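Local coordinates for protein HTH-type dhaKLM operon transcriptional activator DhaS (Lactococcus lactis, PDB 2IU5) that switches on transcription of the dhaKLM operon together with DhaQ when dihydroxyacetone is present, by binding an inverted repeat that runs into the -35 promoter element, at residues 79-93 with 118-132. The protein carries 1 engineered substitution. Residues are numbered along the deposited sequence; the frame is centred on the assembly and turned at random.
Sequences YYGWQNELLLLLRYL and WENLLDKVIFDQEKK
With CG set between its backbone N and carbonyl carbon (chi1 75°), Trp82 lays its indole over Val125 and points NE1 at Gln129, whose chain folds back at chi2 (-57°) to present OE1. The bond from Trp82 NE1 to Gln129 OE1 (2.8 Å) is nearly straight and lies in both the indole and carbonyl planes, on a lone pair. Tyr80 OH donates to the same Gln129 OE1 at 2.6 Å, tilted from the carbonyl plane, so two donors grip one buried oxygen. Gln129 NE2 is hydrogen-bonded to Tyr135 OH. Val125 CG2 meets one face of the indole, 3.6 Å from Trp82 CD2, and Gln83 CG lies against the opposite face. Lys132 CE sits over the centre of the Tyr80 ring. At the start of helix 82-95, Asp128 OD2 accepts Gly81 N (3.0 Å) from above its carboxylate plane. Lys124 NZ bridges this Asp128 OD2 (2.7 Å) and Glu85 OE1 (3.0 Å), using a syn lone pair of each; its positive charge probably offsets the two neighbouring carboxylates. Glu85 OE2 is also hydrogen-bonded to Asn76 ND2. Farther along, Leu89 CD2 presses on one face of Trp118, 3.3 Å from CH2, while Leu86 CD1 meets the ring edge and also touches Leu121. Residues 82-93 and 118-132 run nearly antiparallel (158°), joining helices 82-95 and 110-132 within the all-helical C-terminal domain of a TetR-family regulator.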
ATOM      1  N   TYR A  79     -21.423  -7.047 -18.445  1.00 22.15           N
ATOM      2  CA  TYR A  79     -20.952  -8.379 -18.238  1.00 21.93           C
ATOM      3  C   TYR A  79     -19.460  -8.393 -18.007  1.00 22.83           C
ATOM      4  O   TYR A  79     -19.011  -9.107 -17.125  1.00 24.68           O
ATOM      5  CB  TYR A  79     -21.288  -9.268 -19.428  1.00 22.93           C
ATOM      6  CG  TYR A  79     -21.240 -10.737 -19.097  1.00 24.32           C
ATOM      7  CD1 TYR A  79     -22.288 -11.333 -18.407  1.00 26.20           C
ATOM      8  CD2 TYR A  79     -20.161 -11.524 -19.472  1.00 24.48           C
ATOM      9  CE1 TYR A  79     -22.261 -12.678 -18.095  1.00 26.18           C
ATOM     10  CE2 TYR A  79     -20.128 -12.876 -19.163  1.00 27.17           C
ATOM     11  CZ  TYR A  79     -21.185 -13.438 -18.475  1.00 27.04           C
ATOM     12  OH  TYR A  79     -21.176 -14.780 -18.158  1.00 30.13           O
ATOM     13  N   TYR A  80     -18.683  -7.635 -18.772  1.00 22.56           N
ATOM     14  CA  TYR A  80     -17.234  -7.663 -18.567  1.00 22.27           C
ATOM     15  C   TYR A  80     -16.711  -6.252 -18.499  1.00 22.93           C
ATOM     16  O   TYR A  80     -16.322  -5.637 -19.499  1.00 24.48           O
ATOM     17  CB  TYR A  80     -16.476  -8.550 -19.574  1.00 23.53           C
ATOM     18  CG  TYR A  80     -14.965  -8.651 -19.369  1.00 24.64           C
ATOM     19  CD1 TYR A  80     -14.411  -9.619 -18.534  1.00 22.08           C
ATOM     20  CD2 TYR A  80     -14.090  -7.772 -20.013  1.00 25.91           C
ATOM     21  CE1 TYR A  80     -13.020  -9.716 -18.344  1.00 23.42           C
ATOM     22  CE2 TYR A  80     -12.716  -7.859 -19.832  1.00 24.94           C
ATOM     23  CZ  TYR A  80     -12.182  -8.831 -18.997  1.00 26.06           C
ATOM     24  OH  TYR A  80     -10.814  -8.903 -18.830  1.00 25.82           O
ATOM     25  N   GLY A  81     -16.720  -5.753 -17.279  1.00 20.04           N
ATOM     26  CA  GLY A  81     -16.639  -4.333 -17.120  1.00 19.55           C
ATOM     27  C   GLY A  81     -15.393  -3.804 -16.449  1.00 19.21           C
ATOM     28  O   GLY A  81     -15.194  -2.593 -16.462  1.00 18.92           O
ATOM     29  N   TRP A  82     -14.546  -4.649 -15.860  1.00 17.19           N
ATOM     30  CA  TRP A  82     -13.567  -4.089 -14.941  1.00 18.28           C
ATOM     31  C   TRP A  82     -12.565  -3.164 -15.615  1.00 17.20           C
ATOM     32  O   TRP A  82     -12.124  -2.195 -14.992  1.00 18.95           O
ATOM     33  CB  TRP A  82     -12.871  -5.130 -14.095  1.00 19.00           C
ATOM     34  CG  TRP A  82     -11.825  -5.964 -14.749  1.00 18.10           C
ATOM     35  CD1 TRP A  82     -12.000  -7.208 -15.227  1.00 18.23           C
ATOM     36  CD2 TRP A  82     -10.446  -5.620 -14.989  1.00 18.66           C
ATOM     37  NE1 TRP A  82     -10.815  -7.692 -15.762  1.00 17.51           N
ATOM     38  CE2 TRP A  82      -9.853  -6.729 -15.624  1.00 19.26           C
ATOM     39  CE3 TRP A  82      -9.665  -4.489 -14.732  1.00 18.74           C
ATOM     40  CZ2 TRP A  82      -8.514  -6.751 -16.008  1.00 19.27           C
ATOM     41  CZ3 TRP A  82      -8.316  -4.515 -15.117  1.00 19.44           C
ATOM     42  CH2 TRP A  82      -7.764  -5.638 -15.746  1.00 19.96           C
ATOM     43  N   GLN A  83     -12.215  -3.463 -16.869  1.00 17.56           N
ATOM     44  CA  GLN A  83     -11.204  -2.634 -17.523  1.00 17.37           C
ATOM     45  C   GLN A  83     -11.799  -1.254 -17.774  1.00 17.31           C
ATOM     46  O   GLN A  83     -11.112  -0.246 -17.597  1.00 17.71           O
ATOM     47  CB  GLN A  83     -10.676  -3.254 -18.821  1.00 16.45           C
ATOM     48  CG  GLN A  83     -10.002  -4.596 -18.552  1.00 18.31           C
ATOM     49  CD  GLN A  83      -9.271  -5.143 -19.747  1.00 21.60           C
ATOM     50  OE1 GLN A  83      -8.698  -4.392 -20.546  1.00 24.79           O
ATOM     51  NE2 GLN A  83      -9.286  -6.463 -19.877  1.00 22.52           N
ATOM     52  N   ASN A  84     -13.067  -1.198 -18.178  1.00 17.46           N
ATOM     53  CA  ASN A  84     -13.736   0.102 -18.369  1.00 18.19           C
ATOM     54  C   ASN A  84     -13.913   0.814 -17.027  1.00 19.20           C
ATOM     55  O   ASN A  84     -13.740   2.026 -16.914  1.00 20.41           O
ATOM     56  CB  ASN A  84     -15.089  -0.115 -19.067  1.00 19.85           C
ATOM     57  CG  ASN A  84     -14.926  -0.602 -20.499  1.00 22.12           C
ATOM     58  OD1 ASN A  84     -13.923  -0.282 -21.127  1.00 29.50           O
ATOM     59  ND2 ASN A  84     -15.896  -1.369 -21.023  1.00 25.58           N
ATOM     60  N   GLU A  85     -14.255   0.068 -15.987  1.00 19.07           N
ATOM     61  CA  GLU A  85     -14.426   0.691 -14.678  1.00 18.97           C
ATOM     62  C   GLU A  85     -13.146   1.288 -14.124  1.00 18.08           C
ATOM     63  O   GLU A  85     -13.138   2.398 -13.561  1.00 20.96           O
ATOM     64  CB  GLU A  85     -15.016  -0.329 -13.704  1.00 19.58           C
ATOM     65  CG  GLU A  85     -16.439  -0.622 -14.119  1.00 22.01           C
ATOM     66  CD  GLU A  85     -16.824  -2.082 -13.999  1.00 27.35           C
ATOM     67  OE1 GLU A  85     -16.083  -2.845 -13.333  1.00 30.03           O
ATOM     68  OE2 GLU A  85     -17.872  -2.456 -14.573  1.00 29.79           O
ATOM     69  N   LEU A  86     -12.045   0.567 -14.274  1.00 18.94           N
ATOM     70  CA  LEU A  86     -10.762   1.101 -13.862  1.00 18.36           C
ATOM     71  C   LEU A  86     -10.446   2.405 -14.585  1.00 18.05           C
ATOM     72  O   LEU A  86     -10.021   3.369 -13.937  1.00 18.99           O
ATOM     73  CB  LEU A  86      -9.660   0.064 -14.086  1.00 19.38           C
ATOM     74  CG  LEU A  86      -8.260   0.624 -13.871  1.00 18.73           C
ATOM     75  CD1 LEU A  86      -8.057   1.089 -12.415  1.00 22.28           C
ATOM     76  CD2 LEU A  86      -7.265  -0.499 -14.251  1.00 19.93           C
ATOM     77  N   LEU A  87     -10.642   2.456 -15.897  1.00 17.97           N
ATOM     78  CA  LEU A  87     -10.408   3.693 -16.651  1.00 17.90           C
ATOM     79  C   LEU A  87     -11.265   4.822 -16.091  1.00 18.28           C
ATOM     80  O   LEU A  87     -10.769   5.921 -15.827  1.00 19.92           O
ATOM     81  CB  LEU A  87     -10.677   3.506 -18.139  1.00 19.03           C
ATOM     82  CG  LEU A  87     -10.544   4.784 -18.967  1.00 18.74           C
ATOM     83  CD1 LEU A  87      -9.120   5.333 -18.851  1.00 19.48           C
ATOM     84  CD2 LEU A  87     -10.923   4.450 -20.421  1.00 20.81           C
ATOM     85  N   LEU A  88     -12.551   4.569 -15.904  1.00 18.62           N
ATOM     86  CA  LEU A  88     -13.421   5.639 -15.390  1.00 21.26           C
ATOM     87  C   LEU A  88     -13.063   6.073 -13.975  1.00 20.35           C
ATOM     88  O   LEU A  88     -13.157   7.259 -13.633  1.00 21.36           O
ATOM     89  CB  LEU A  88     -14.893   5.265 -15.534  1.00 22.64           C
ATOM     90  CG  LEU A  88     -15.261   5.086 -17.021  1.00 25.36           C
ATOM     91  CD1 LEU A  88     -16.750   4.876 -17.183  1.00 29.14           C
ATOM     92  CD2 LEU A  88     -14.787   6.263 -17.901  1.00 28.68           C
ATOM     93  N   LEU A  89     -12.648   5.135 -13.143  1.00 19.71           N
ATOM     94  CA  LEU A  89     -12.155   5.500 -11.820  1.00 21.02           C
ATOM     95  C   LEU A  89     -10.906   6.390 -11.879  1.00 20.14           C
ATOM     96  O   LEU A  89     -10.814   7.424 -11.182  1.00 20.13           O
ATOM     97  CB  LEU A  89     -11.903   4.210 -11.044  1.00 23.89           C
ATOM     98  CG  LEU A  89     -11.476   4.372  -9.604  1.00 27.45           C
ATOM     99  CD1 LEU A  89     -12.495   5.183  -8.823  1.00 31.19           C
ATOM    100  CD2 LEU A  89     -11.249   3.011  -8.957  1.00 28.87           C
ATOM    101  N   LEU A  90      -9.915   6.027 -12.695  1.00 18.68           N
ATOM    102  CA  LEU A  90      -8.736   6.883 -12.831  1.00 18.99           C
ATOM    103  C   LEU A  90      -9.104   8.275 -13.347  1.00 18.12           C
ATOM    104  O   LEU A  90      -8.595   9.277 -12.846  1.00 20.26           O
ATOM    105  CB  LEU A  90      -7.683   6.241 -13.747  1.00 19.30           C
ATOM    106  CG  LEU A  90      -7.140   4.930 -13.182  1.00 21.00           C
ATOM    107  CD1 LEU A  90      -6.180   4.282 -14.203  1.00 24.01           C
ATOM    108  CD2 LEU A  90      -6.443   5.120 -11.826  1.00 23.30           C
ATOM    109  N   ARG A  91      -9.974   8.344 -14.345  1.00 18.82           N
ATOM    110  CA  ARG A  91     -10.441   9.624 -14.849  1.00 18.50           C
ATOM    111  C   ARG A  91     -11.155  10.444 -13.782  1.00 19.61           C
ATOM    112  O   ARG A  91     -10.966  11.655 -13.707  1.00 19.76           O
ATOM    113  CB  ARG A  91     -11.379   9.413 -16.027  1.00 20.42           C
ATOM    114  CG  ARG A  91     -10.628   9.121 -17.292  1.00 22.01           C
ATOM    115  CD  ARG A  91     -11.497   9.203 -18.542  1.00 21.54           C
ATOM    116  NE  ARG A  91     -10.667   8.808 -19.657  1.00 24.33           N
ATOM    117  CZ  ARG A  91     -11.154   8.396 -20.819  1.00 23.68           C
ATOM    118  NH1 ARG A  91     -12.473   8.338 -20.993  1.00 27.52           N
ATOM    119  NH2 ARG A  91     -10.330   8.054 -21.790  1.00 26.31           N
ATOM    120  N   TYR A  92     -11.971   9.801 -12.963  1.00 18.30           N
ATOM    121  CA  TYR A  92     -12.692  10.477 -11.893  1.00 19.05           C
ATOM    122  C   TYR A  92     -11.702  11.061 -10.908  1.00 20.17           C
ATOM    123  O   TYR A  92     -11.843  12.212 -10.460  1.00 20.04           O
ATOM    124  CB  TYR A  92     -13.600   9.460 -11.206  1.00 20.25           C
ATOM    125  CG  TYR A  92     -14.156   9.920  -9.862  1.00 19.50           C
ATOM    126  CD1 TYR A  92     -15.271  10.751  -9.794  1.00 20.78           C
ATOM    127  CD2 TYR A  92     -13.559   9.507  -8.674  1.00 20.51           C
ATOM    128  CE1 TYR A  92     -15.777  11.160  -8.559  1.00 22.02           C
ATOM    129  CE2 TYR A  92     -14.047   9.904  -7.443  1.00 20.28           C
ATOM    130  CZ  TYR A  92     -15.152  10.730  -7.398  1.00 22.33           C
ATOM    131  OH  TYR A  92     -15.602  11.100  -6.157  1.00 24.10           O
ATOM    132  N   LEU A  93     -10.683  10.284 -10.552  1.00 19.76           N
ATOM    133  CA  LEU A  93      -9.694  10.763  -9.579  1.00 19.08           C
ATOM    134  C   LEU A  93      -8.882  11.908 -10.167  1.00 20.46           C
ATOM    135  O   LEU A  93      -8.535  12.855  -9.447  1.00 22.61           O
ATOM    136  CB  LEU A  93      -8.772   9.636  -9.095  1.00 20.87           C
ATOM    137  CG  LEU A  93      -9.570   8.581  -8.328  1.00 20.34           C
ATOM    138  CD1 LEU A  93      -8.649   7.389  -8.094  1.00 22.62           C
ATOM    139  CD2 LEU A  93     -10.063   9.113  -6.994  1.00 23.05           C
ATOM    140  N   TRP A 118     -10.281   0.089  -3.559  1.00 18.72           N
ATOM    141  CA  TRP A 118      -9.431  -0.678  -4.477  1.00 19.16           C
ATOM    142  C   TRP A 118      -9.624  -2.163  -4.293  1.00 19.19           C
ATOM    143  O   TRP A 118      -9.595  -2.926  -5.274  1.00 19.61           O
ATOM    144  CB  TRP A 118      -7.952  -0.258  -4.362  1.00 18.81           C
ATOM    145  CG  TRP A 118      -7.759   1.123  -4.898  1.00 18.74           C
ATOM    146  CD1 TRP A 118      -7.435   2.237  -4.183  1.00 20.03           C
ATOM    147  CD2 TRP A 118      -7.881   1.553  -6.272  1.00 19.15           C
ATOM    148  NE1 TRP A 118      -7.348   3.321  -5.013  1.00 21.69           N
ATOM    149  CE2 TRP A 118      -7.618   2.938  -6.297  1.00 20.44           C
ATOM    150  CE3 TRP A 118      -8.190   0.905  -7.472  1.00 21.14           C
ATOM    151  CZ2 TRP A 118      -7.650   3.680  -7.475  1.00 20.06           C
ATOM    152  CZ3 TRP A 118      -8.221   1.652  -8.647  1.00 21.92           C
ATOM    153  CH2 TRP A 118      -7.955   3.019  -8.633  1.00 21.06           C
ATOM    154  N   GLU A 119      -9.820  -2.582  -3.047  1.00 18.56           N
ATOM    155  CA  GLU A 119     -10.150  -3.978  -2.809  1.00 19.09           C
ATOM    156  C   GLU A 119     -11.463  -4.362  -3.485  1.00 18.24           C
ATOM    157  O   GLU A 119     -11.587  -5.479  -3.997  1.00 19.67           O
ATOM    158  CB  GLU A 119     -10.120  -4.308  -1.323  1.00 21.41           C
ATOM    159  CG  GLU A 119      -8.697  -4.227  -0.763  1.00 22.64           C
ATOM    160  CD  GLU A 119      -8.594  -4.528   0.705  1.00 28.48           C
ATOM    161  OE1 GLU A 119      -9.632  -4.527   1.416  1.00 30.07           O
ATOM    162  OE2 GLU A 119      -7.441  -4.768   1.141  1.00 29.37           O
ATOM    163  N   ASN A 120     -12.417  -3.432  -3.482  1.00 19.12           N
ATOM    164  CA  ASN A 120     -13.720  -3.734  -4.073  1.00 18.79           C
ATOM    165  C   ASN A 120     -13.499  -3.866  -5.586  1.00 18.56           C
ATOM    166  O   ASN A 120     -14.075  -4.749  -6.220  1.00 20.28           O
ATOM    167  CB  ASN A 120     -14.707  -2.609  -3.744  1.00 19.48           C
ATOM    168  CG  ASN A 120     -15.220  -2.691  -2.306  1.00 21.47           C
ATOM    169  OD1 ASN A 120     -14.990  -3.662  -1.600  1.00 22.40           O
ATOM    170  ND2 ASN A 120     -15.921  -1.645  -1.883  1.00 23.33           N
ATOM    171  N   LEU A 121     -12.662  -2.994  -6.146  1.00 19.02           N
ATOM    172  CA  LEU A 121     -12.349  -3.088  -7.579  1.00 18.63           C
ATOM    173  C   LEU A 121     -11.709  -4.449  -7.879  1.00 18.75           C
ATOM    174  O   LEU A 121     -12.121  -5.136  -8.818  1.00 18.43           O
ATOM    175  CB  LEU A 121     -11.451  -1.933  -8.023  1.00 21.22           C
ATOM    176  CG  LEU A 121     -11.073  -2.050  -9.507  1.00 25.02           C
ATOM    177  CD1 LEU A 121     -12.253  -2.123 -10.473  1.00 25.95           C
ATOM    178  CD2 LEU A 121     -10.060  -1.023  -9.933  1.00 28.80           C
ATOM    179  N   LEU A 122     -10.715  -4.865  -7.090  1.00 18.03           N
ATOM    180  CA  LEU A 122     -10.114  -6.185  -7.351  1.00 17.85           C
ATOM    181  C   LEU A 122     -11.113  -7.346  -7.238  1.00 17.33           C
ATOM    182  O   LEU A 122     -11.056  -8.300  -7.998  1.00 19.57           O
ATOM    183  CB  LEU A 122      -8.866  -6.434  -6.502  1.00 19.54           C
ATOM    184  CG  LEU A 122      -7.539  -6.049  -7.147  1.00 19.50           C
ATOM    185  CD1 LEU A 122      -7.196  -7.006  -8.282  1.00 20.00           C
ATOM    186  CD2 LEU A 122      -7.536  -4.595  -7.597  1.00 21.41           C
ATOM    187  N   ASP A 123     -12.037  -7.251  -6.282  1.00 19.78           N
ATOM    188  CA  ASP A 123     -13.073  -8.263  -6.134  1.00 19.80           C
ATOM    189  C   ASP A 123     -13.863  -8.327  -7.442  1.00 19.66           C
ATOM    190  O   ASP A 123     -14.174  -9.425  -7.903  1.00 20.55           O
ATOM    191  CB  ASP A 123     -13.954  -7.944  -4.918  1.00 23.27           C
ATOM    192  CG  ASP A 123     -13.263  -8.291  -3.597  1.00 25.30           C
ATOM    193  OD1 ASP A 123     -12.202  -8.950  -3.636  1.00 32.03           O
ATOM    194  OD2 ASP A 123     -13.776  -7.904  -2.531  1.00 31.11           O
ATOM    195  N   LYS A 124     -14.157  -7.157  -8.005  1.00 19.27           N
ATOM    196  CA  LYS A 124     -14.861  -7.044  -9.308  1.00 20.12           C
ATOM    197  C   LYS A 124     -14.054  -7.640 -10.472  1.00 20.18           C
ATOM    198  O   LYS A 124     -14.619  -8.310 -11.346  1.00 20.51           O
ATOM    199  CB  LYS A 124     -15.173  -5.567  -9.575  1.00 23.18           C
ATOM    200  CG  LYS A 124     -15.893  -5.264 -10.894  1.00 23.90           C
ATOM    201  CD  LYS A 124     -17.240  -5.928 -10.922  1.00 26.96           C
ATOM    202  CE  LYS A 124     -18.208  -5.158 -11.826  1.00 30.09           C
ATOM    203  NZ  LYS A 124     -17.782  -5.303 -13.244  1.00 30.27           N
ATOM    204  N   VAL A 125     -12.745  -7.395 -10.491  1.00 18.33           N
ATOM    205  CA  VAL A 125     -11.859  -8.013 -11.484  1.00 19.68           C
ATOM    206  C   VAL A 125     -11.981  -9.529 -11.459  1.00 19.60           C
ATOM    207  O   VAL A 125     -12.186 -10.190 -12.491  1.00 18.41           O
ATOM    208  CB  VAL A 125     -10.397  -7.565 -11.229  1.00 19.36           C
ATOM    209  CG1 VAL A 125      -9.442  -8.301 -12.149  1.00 20.59           C
ATOM    210  CG2 VAL A 125     -10.276  -6.068 -11.437  1.00 19.68           C
ATOM    211  N   ILE A 126     -11.855 -10.097 -10.263  1.00 19.78           N
ATOM    212  CA  ILE A 126     -11.979 -11.544 -10.105  1.00 21.18           C
ATOM    213  C   ILE A 126     -13.349 -12.047 -10.573  1.00 19.77           C
ATOM    214  O   ILE A 126     -13.419 -12.985 -11.352  1.00 21.36           O
ATOM    215  CB  ILE A 126     -11.751 -11.911  -8.638  1.00 23.19           C
ATOM    216  CG1 ILE A 126     -10.311 -11.563  -8.241  1.00 24.81           C
ATOM    217  CG2 ILE A 126     -12.042 -13.378  -8.417  1.00 23.20           C
ATOM    218  CD1 ILE A 126      -9.235 -12.387  -8.937  1.00 28.12           C
ATOM    219  N   PHE A 127     -14.416 -11.414 -10.086  1.00 20.34           N
ATOM    220  CA  PHE A 127     -15.831 -11.682 -10.442  1.00 20.64           C
ATOM    221  C   PHE A 127     -15.955 -11.737 -11.964  1.00 20.51           C
ATOM    222  O   PHE A 127     -16.489 -12.691 -12.502  1.00 20.92           O
ATOM    223  CB  PHE A 127     -16.642 -10.497  -9.884  1.00 23.36           C
ATOM    224  CG  PHE A 127     -18.156 -10.586  -9.965  1.00 24.71           C
ATOM    225  CD1 PHE A 127     -18.878 -11.504  -9.210  1.00 26.35           C
ATOM    226  CD2 PHE A 127     -18.857  -9.725 -10.798  1.00 23.44           C
ATOM    227  CE1 PHE A 127     -20.274 -11.556  -9.300  1.00 27.95           C
ATOM    228  CE2 PHE A 127     -20.235  -9.768 -10.893  1.00 26.58           C
ATOM    229  CZ  PHE A 127     -20.948 -10.688 -10.141  1.00 24.89           C
ATOM    230  N   ASP A 128     -15.453 -10.698 -12.638  1.00 19.67           N
ATOM    231  CA  ASP A 128     -15.638 -10.605 -14.090  1.00 18.77           C
ATOM    232  C   ASP A 128     -14.796 -11.644 -14.825  1.00 18.22           C
ATOM    233  O   ASP A 128     -15.227 -12.230 -15.809  1.00 19.21           O
ATOM    234  CB  ASP A 128     -15.250  -9.221 -14.613  1.00 18.41           C
ATOM    235  CG  ASP A 128     -16.269  -8.144 -14.293  1.00 19.12           C
ATOM    236  OD1 ASP A 128     -17.352  -8.456 -13.754  1.00 23.63           O
ATOM    237  OD2 ASP A 128     -16.019  -6.937 -14.571  1.00 23.99           O
ATOM    238  N   GLN A 129     -13.578 -11.876 -14.347  1.00 18.26           N
ATOM    239  CA  GLN A 129     -12.726 -12.857 -14.998  1.00 17.17           C
ATOM    240  C   GLN A 129     -13.335 -14.253 -14.933  1.00 18.62           C
ATOM    241  O   GLN A 129     -13.276 -15.002 -15.889  1.00 18.36           O
ATOM    242  CB  GLN A 129     -11.329 -12.824 -14.381  1.00 18.22           C
ATOM    243  CG  GLN A 129     -10.488 -11.625 -14.771  1.00 18.91           C
ATOM    244  CD  GLN A 129     -10.251 -11.419 -16.256  1.00 17.63           C
ATOM    245  OE1 GLN A 129     -10.245 -10.266 -16.711  1.00 19.85           O
ATOM    246  NE2 GLN A 129     -10.055 -12.497 -17.013  1.00 19.78           N
ATOM    247  N   GLU A 130     -13.926 -14.597 -13.798  1.00 18.15           N
ATOM    248  CA  GLU A 130     -14.488 -15.929 -13.626  1.00 20.88           C
ATOM    249  C   GLU A 130     -15.682 -16.155 -14.538  1.00 22.46           C
ATOM    250  O   GLU A 130     -16.056 -17.297 -14.803  1.00 23.40           O
ATOM    251  CB  GLU A 130     -14.890 -16.118 -12.171  1.00 21.35           C
ATOM    252  CG  GLU A 130     -13.643 -16.263 -11.291  1.00 24.04           C
ATOM    253  CD  GLU A 130     -13.935 -16.934  -9.964  1.00 26.39           C
ATOM    254  OE1 GLU A 130     -15.055 -16.760  -9.434  1.00 28.18           O
ATOM    255  OE2 GLU A 130     -13.036 -17.638  -9.457  1.00 27.18           O
ATOM    256  N   LYS A 131     -16.273 -15.059 -15.008  1.00 24.01           N
ATOM    257  CA  LYS A 131     -17.345 -15.166 -16.009  1.00 25.98           C
ATOM    258  C   LYS A 131     -16.773 -15.500 -17.388  1.00 27.29           C
ATOM    259  O   LYS A 131     -17.407 -16.191 -18.190  1.00 28.71           O
ATOM    260  CB  LYS A 131     -18.183 -13.877 -16.081  1.00 24.95           C
ATOM    261  CG  LYS A 131     -19.093 -13.598 -14.890  1.00 25.54           C
ATOM    262  CD  LYS A 131     -19.400 -12.100 -14.704  1.00 29.40           C
ATOM    263  CE  LYS A 131     -20.840 -11.765 -15.055  1.00 32.90           C
ATOM    264  NZ  LYS A 131     -21.368 -10.569 -14.327  1.00 34.94           N
ATOM    265  N   LYS A 132     -15.574 -15.006 -17.665  1.00 28.19           N
ATOM    266  CA  LYS A 132     -14.969 -15.125 -18.986  1.00 29.24           C
ATOM    267  C   LYS A 132     -14.234 -16.457 -19.194  1.00 29.97           C
ATOM    268  O   LYS A 132     -14.341 -17.076 -20.254  1.00 31.21           O
ATOM    269  CB  LYS A 132     -14.039 -13.927 -19.182  1.00 28.87           C
ATOM    270  CG  LYS A 132     -13.599 -13.712 -20.608  1.00 31.32           C
ATOM    271  CD  LYS A 132     -12.962 -12.346 -20.776  1.00 33.26           C
ATOM    272  CE  LYS A 132     -13.935 -11.345 -21.371  1.00 34.71           C
ATOM    273  NZ  LYS A 132     -14.999 -11.974 -22.211  1.00 35.50           N
TER
HETATM  274  O   HOH W   1     -17.137 -11.245 -17.802  1.00 31.86           O